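Long-range contacts in thymidylate synthase (Enterobacteria phage T4, PDB 1TIS), which catalyses the reductive methylation of dUMP to dTMP, with 5,10-methylenetetrahydrofolate as one-carbon donor and reductant: residues T24-L29 with N215-M220; G31-W36 with I210-N215. One frame throughout, in Å; residues are numbered along the deposited sequence.

Contact 1: residues T24-L29 with N215-M220; sequences TGTIAL and NTHIYM
Backbone hydrogen bonds join I27 to I218 and L29 to T216, and their pattern identifies an antiparallel strand pair; the short axes pass 4.7 Å apart with their N-to-C directions 165° from one another. I218 N reaches I27 O at 3.0 Å and L29 N reaches T216 O at 2.8 Å, each donor lying nearly in line with the carbonyl bond. The return bond from T216 N to L29 O is weak. Past the strand ends, M220 N still bonds to G25 O at 3.1 Å, but from 33° off the carbonyl plane. Non-hydrogen-bonded pairs alternate with these: T26 and Y219 run side by side, while H217, with CG between its backbone N and carbonyl carbon (chi1 62°), turns its imidazole off 24-29 and leaves CB to meet the A28 methyl at 3.4 Å. H217, I218 and Y219 probably contribute to the dUMP site that the two subunits share, judging by related synthases. The face bearing I27, T216 and I218 packs on helix 3-12 through I11, with I8 also under I218. On the far side of 216-219, T216 touches V178 and Y219 touches D179, both of strand 168-179.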
loop_
_atom_site.group_PDB
_atom_site.type_symbol
_atom_site.label_atom_id
_atom_site.label_comp_id
_atom_site.label_asym_id
_atom_site.label_seq_id
_atom_site.Cartn_x
_atom_site.Cartn_y
_atom_site.Cartn_z
ATOM N N THR A 24 19.897 -17.972 -0.123
ATOM C CA THR A 24 20.941 -18.041 -1.117
ATOM C C THR A 24 21.381 -16.571 -0.937
ATOM O O THR A 24 21.530 -16.104 0.215
ATOM C CB THR A 24 20.309 -18.369 -2.540
ATOM O OG1 THR A 24 19.071 -17.665 -2.588
ATOM C CG2 THR A 24 20.114 -19.848 -2.828
ATOM N N GLY A 25 21.482 -15.803 -2.026
ATOM C CA GLY A 25 21.757 -14.385 -1.971
ATOM C C GLY A 25 20.853 -13.689 -2.993
ATOM O O GLY A 25 20.390 -14.310 -3.966
ATOM N N THR A 26 20.657 -12.384 -2.835
ATOM C CA THR A 26 19.803 -11.583 -3.693
ATOM C C THR A 26 20.443 -10.192 -3.662
ATOM O O THR A 26 21.182 -9.889 -2.712
ATOM C CB THR A 26 18.376 -11.533 -3.085
ATOM O OG1 THR A 26 18.009 -12.841 -2.692
ATOM C CG2 THR A 26 17.316 -11.128 -4.069
ATOM N N ILE A 27 20.265 -9.342 -4.672
ATOM C CA ILE A 27 20.614 -7.916 -4.580
ATOM C C ILE A 27 19.185 -7.348 -4.574
ATOM O O ILE A 27 18.371 -7.798 -5.408
ATOM C CB ILE A 27 21.448 -7.511 -5.829
ATOM C CG1 ILE A 27 22.903 -7.501 -5.392
ATOM C CG2 ILE A 27 21.053 -6.148 -6.416
ATOM C CD1 ILE A 27 23.364 -6.291 -4.533
ATOM N N ALA A 28 18.779 -6.431 -3.688
ATOM C CA ALA A 28 17.381 -6.061 -3.598
ATOM C C ALA A 28 17.255 -4.683 -3.026
ATOM O O ALA A 28 18.174 -4.283 -2.336
ATOM C CB ALA A 28 16.655 -7.003 -2.684
ATOM N N LEU A 29 16.173 -3.922 -3.199
ATOM C CA LEU A 29 16.064 -2.557 -2.711
ATOM C C LEU A 29 14.618 -2.509 -2.241
ATOM O O LEU A 29 13.697 -2.945 -2.943
ATOM C CB LEU A 29 16.352 -1.604 -3.914
ATOM C CG LEU A 29 16.318 -0.048 -3.965
ATOM C CD1 LEU A 29 17.549 0.622 -3.373
ATOM C CD2 LEU A 29 16.313 0.343 -5.427
ATOM N N ASN A 215 9.728 -5.275 -1.099
ATOM C CA ASN A 215 11.031 -5.820 -1.395
ATOM C C ASN A 215 11.191 -6.260 -2.840
ATOM O O ASN A 215 10.944 -7.421 -3.217
ATOM C CB ASN A 215 11.269 -6.965 -0.491
ATOM C CG ASN A 215 12.731 -7.293 -0.392
ATOM O OD1 ASN A 215 13.348 -7.108 0.650
ATOM N ND2 ASN A 215 13.346 -7.805 -1.444
ATOM N N THR A 216 11.628 -5.288 -3.630
ATOM C CA THR A 216 12.031 -5.445 -5.035
ATOM C C THR A 216 13.417 -6.118 -5.041
ATOM O O THR A 216 14.439 -5.645 -4.529
ATOM C CB THR A 216 12.070 -4.046 -5.692
ATOM O OG1 THR A 216 10.722 -3.579 -5.755
ATOM C CG2 THR A 216 12.660 -4.057 -7.076
ATOM N N HIS A 217 13.456 -7.296 -5.623
ATOM C CA HIS A 217 14.651 -8.062 -5.563
ATOM C C HIS A 217 14.934 -8.760 -6.885
ATOM O O HIS A 217 14.003 -9.067 -7.654
ATOM C CB HIS A 217 14.448 -9.005 -4.387
ATOM C CG HIS A 217 13.316 -10.044 -4.390
ATOM N ND1 HIS A 217 12.863 -10.899 -5.312
ATOM C CD2 HIS A 217 12.575 -10.287 -3.263
ATOM C CE1 HIS A 217 11.912 -11.637 -4.795
ATOM N NE2 HIS A 217 11.754 -11.246 -3.560
ATOM N N ILE A 218 16.216 -9.015 -7.134
ATOM C CA ILE A 218 16.718 -9.736 -8.287
ATOM C C ILE A 218 17.467 -10.888 -7.634
ATOM O O ILE A 218 18.251 -10.622 -6.717
ATOM C CB ILE A 218 17.691 -8.864 -9.056
ATOM C CG1 ILE A 218 17.072 -7.566 -9.534
ATOM C CG2 ILE A 218 18.182 -9.704 -10.216
ATOM C CD1 ILE A 218 18.135 -6.692 -10.210
ATOM N N TYR A 219 17.293 -12.143 -8.058
ATOM C CA TYR A 219 17.947 -13.274 -7.366
ATOM C C TYR A 219 19.382 -13.404 -7.823
ATOM O O TYR A 219 19.647 -13.070 -8.987
ATOM C CB TYR A 219 17.248 -14.637 -7.641
ATOM C CG TYR A 219 15.909 -14.828 -6.915
ATOM C CD1 TYR A 219 15.864 -14.829 -5.533
ATOM C CD2 TYR A 219 14.737 -14.942 -7.632
ATOM C CE1 TYR A 219 14.663 -14.927 -4.871
ATOM C CE2 TYR A 219 13.536 -15.044 -6.966
ATOM C CZ TYR A 219 13.502 -15.028 -5.594
ATOM O OH TYR A 219 12.276 -15.045 -4.945
ATOM N N MET A 220 20.311 -13.913 -7.010
ATOM C CA MET A 220 21.700 -14.031 -7.441
ATOM C C MET A 220 22.015 -15.158 -8.452
ATOM O O MET A 220 23.146 -15.645 -8.575
ATOM C CB MET A 220 22.552 -14.163 -6.172
ATOM C CG MET A 220 22.950 -12.783 -5.589
ATOM S SD MET A 220 23.589 -12.702 -3.871
ATOM C CE MET A 220 25.016 -13.760 -3.857
#

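Contact 2: residues G31-W36 with I210-N215; sequences GSKLRW and IFSGGN
Two antiparallel neighbouring strands of the central thymidylate synthase sheet meet here, strand 33-36 against 210-213, with axes 4.6 Å apart. F211 N donates to L34 O at 3.3 Å, and the pair is hydrogen-bonded in register although the return bond, L34 N to F211 O, is weak. Toward the corner at G214 the backbone pairing continues: G213 N bonds to S32 O at 2.8 Å from above the carbonyl plane, and G31 N to G214 O at 3.1 Å. Side chains divide between two faces. On one, W36 and F211 lie side by side, and the indole brings CZ3 edge-on to F211 CB at 3.8 Å; L34 CG approaches the edge of the phenyl ring. On the other, K33 starts with CG anti to its backbone N (chi1 163°) and passes I210 CG2 at 4.0 Å from CG, then bends at chi3, which carries CE to 3.2 Å from S212 OG. K33 NZ bonds to S32 O of the second subunit, so this face belongs to the dimer interface. The aromatic face packs against helix 184-202, W36 on I188 and F211 on L184; strand 168-179 flanks 210-213, and helix 3-12 meets L34 and W36 through Q3.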
loop_
_atom_site.group_PDB
_atom_site.type_symbol
_atom_site.label_atom_id
_atom_site.label_comp_id
_atom_site.label_asym_id
_atom_site.label_seq_id
_atom_site.Cartn_x
_atom_site.Cartn_y
_atom_site.Cartn_z
ATOM N N GLY A 31 11.385 -0.363 -1.495
ATOM C CA GLY A 31 10.768 0.925 -1.637
ATOM C C GLY A 31 10.851 1.383 -3.045
ATOM O O GLY A 31 11.598 2.295 -3.295
ATOM N N SER A 32 10.141 0.855 -4.022
ATOM C CA SER A 32 10.212 1.360 -5.394
ATOM C C SER A 32 8.843 1.914 -5.808
ATOM O O SER A 32 7.868 1.714 -5.100
ATOM C CB SER A 32 10.648 0.205 -6.280
ATOM O OG SER A 32 11.579 -0.564 -5.521
ATOM N N LYS A 33 8.673 2.626 -6.910
ATOM C CA LYS A 33 7.399 3.106 -7.430
ATOM C C LYS A 33 7.694 3.462 -8.891
ATOM O O LYS A 33 8.822 3.841 -9.223
ATOM C CB LYS A 33 6.951 4.315 -6.628
ATOM C CG LYS A 33 5.867 5.176 -7.256
ATOM C CD LYS A 33 5.141 6.015 -6.197
ATOM C CE LYS A 33 4.284 5.032 -5.402
ATOM N NZ LYS A 33 3.630 5.618 -4.255
ATOM N N LEU A 34 6.801 3.274 -9.839
ATOM C CA LEU A 34 7.054 3.657 -11.225
ATOM C C LEU A 34 5.735 4.258 -11.721
ATOM O O LEU A 34 4.757 4.090 -10.985
ATOM C CB LEU A 34 7.384 2.435 -12.062
ATOM C CG LEU A 34 8.486 1.466 -11.657
ATOM C CD1 LEU A 34 8.467 0.335 -12.655
ATOM C CD2 LEU A 34 9.866 2.105 -11.664
ATOM N N ARG A 35 5.560 4.944 -12.862
ATOM C CA ARG A 35 4.232 5.375 -13.299
ATOM C C ARG A 35 4.148 5.157 -14.794
ATOM O O ARG A 35 5.115 5.464 -15.488
ATOM C CB ARG A 35 3.972 6.858 -12.960
ATOM C CG ARG A 35 5.108 7.831 -13.193
ATOM C CD ARG A 35 6.233 7.976 -12.133
ATOM N NE ARG A 35 7.339 8.726 -12.739
ATOM C CZ ARG A 35 8.636 8.415 -12.549
ATOM N NH1 ARG A 35 9.024 7.458 -11.690
ATOM N NH2 ARG A 35 9.586 9.096 -13.211
ATOM N N TRP A 36 3.062 4.625 -15.352
ATOM C CA TRP A 36 2.931 4.321 -16.779
ATOM C C TRP A 36 1.763 5.056 -17.382
ATOM O O TRP A 36 0.704 5.080 -16.762
ATOM C CB TRP A 36 2.634 2.837 -17.098
ATOM C CG TRP A 36 3.731 1.858 -16.760
ATOM C CD1 TRP A 36 4.734 1.586 -17.639
ATOM C CD2 TRP A 36 3.857 1.237 -15.557
ATOM N NE1 TRP A 36 5.526 0.793 -16.979
ATOM C CE2 TRP A 36 5.048 0.556 -15.735
ATOM C CE3 TRP A 36 3.172 1.159 -14.364
ATOM C CZ2 TRP A 36 5.561 -0.215 -14.696
ATOM C CZ3 TRP A 36 3.690 0.395 -13.341
ATOM C CH2 TRP A 36 4.876 -0.288 -13.501
ATOM N N ILE A 210 0.421 3.075 -11.668
ATOM C CA ILE A 210 1.512 3.360 -10.733
ATOM C C ILE A 210 1.749 2.136 -9.905
ATOM O O ILE A 210 0.797 1.457 -9.570
ATOM C CB ILE A 210 1.145 4.493 -9.796
ATOM C CG1 ILE A 210 0.515 5.652 -10.519
ATOM C CG2 ILE A 210 2.403 5.017 -9.172
ATOM C CD1 ILE A 210 -0.064 6.594 -9.450
ATOM N N PHE A 211 2.947 1.824 -9.469
ATOM C CA PHE A 211 3.213 0.578 -8.753
ATOM C C PHE A 211 4.059 0.892 -7.542
ATOM O O PHE A 211 5.124 1.494 -7.763
ATOM C CB PHE A 211 3.971 -0.415 -9.669
ATOM C CG PHE A 211 4.947 -1.374 -8.995
ATOM C CD1 PHE A 211 4.502 -2.450 -8.260
ATOM C CD2 PHE A 211 6.299 -1.152 -9.115
ATOM C CE1 PHE A 211 5.405 -3.297 -7.645
ATOM C CE2 PHE A 211 7.200 -1.995 -8.501
ATOM C CZ PHE A 211 6.756 -3.075 -7.764
ATOM N N SER A 212 3.650 0.439 -6.345
ATOM C CA SER A 212 4.448 0.709 -5.172
ATOM C C SER A 212 5.127 -0.581 -4.770
ATOM O O SER A 212 4.506 -1.652 -4.726
ATOM C CB SER A 212 3.550 1.228 -4.097
ATOM O OG SER A 212 2.818 2.371 -4.531
ATOM N N GLY A 213 6.403 -0.528 -4.452
ATOM C CA GLY A 213 7.128 -1.747 -4.174
ATOM C C GLY A 213 7.611 -1.816 -2.744
ATOM O O GLY A 213 7.901 -0.810 -2.078
ATOM N N GLY A 214 7.610 -3.065 -2.334
ATOM C CA GLY A 214 8.169 -3.395 -1.064
ATOM C C GLY A 214 9.540 -3.991 -1.325
ATOM O O GLY A 214 10.481 -3.302 -1.751
ATOM N N ASN A 215 9.728 -5.275 -1.099
ATOM C CA ASN A 215 11.031 -5.820 -1.395
ATOM C C ASN A 215 11.191 -6.260 -2.840
ATOM O O ASN A 215 10.944 -7.421 -3.217
ATOM C CB ASN A 215 11.269 -6.965 -0.491
ATOM C CG ASN A 215 12.731 -7.293 -0.392
ATOM O OD1 ASN A 215 13.348 -7.108 0.650
ATOM N ND2 ASN A 215 13.346 -7.805 -1.444
#

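Both contacts use strand 205-219, which turns a corner at G214 and N215 and pairs with 33-37 before it and 26-30 after. Their centres are about 16 Å apart; N215 lies in a segment of each but of their partners touches only 24-29. T216 OG1 probably hydrogen-bonds S32 OG at 3.1 Å. Contact 2 is buried, one face against the second subunit, the other under helices of its own chain; contact 1, partly buried, carries H217, I218 and Y219, inferred to bind dUMP. Between side chains, H217 is about 3 Å from S177 and F211 about 4 Å from V178, also inferred dUMP-site residues. A phosphate ion, probably from the crystallisation liquor, about 5 Å from H217 may mark the pocket.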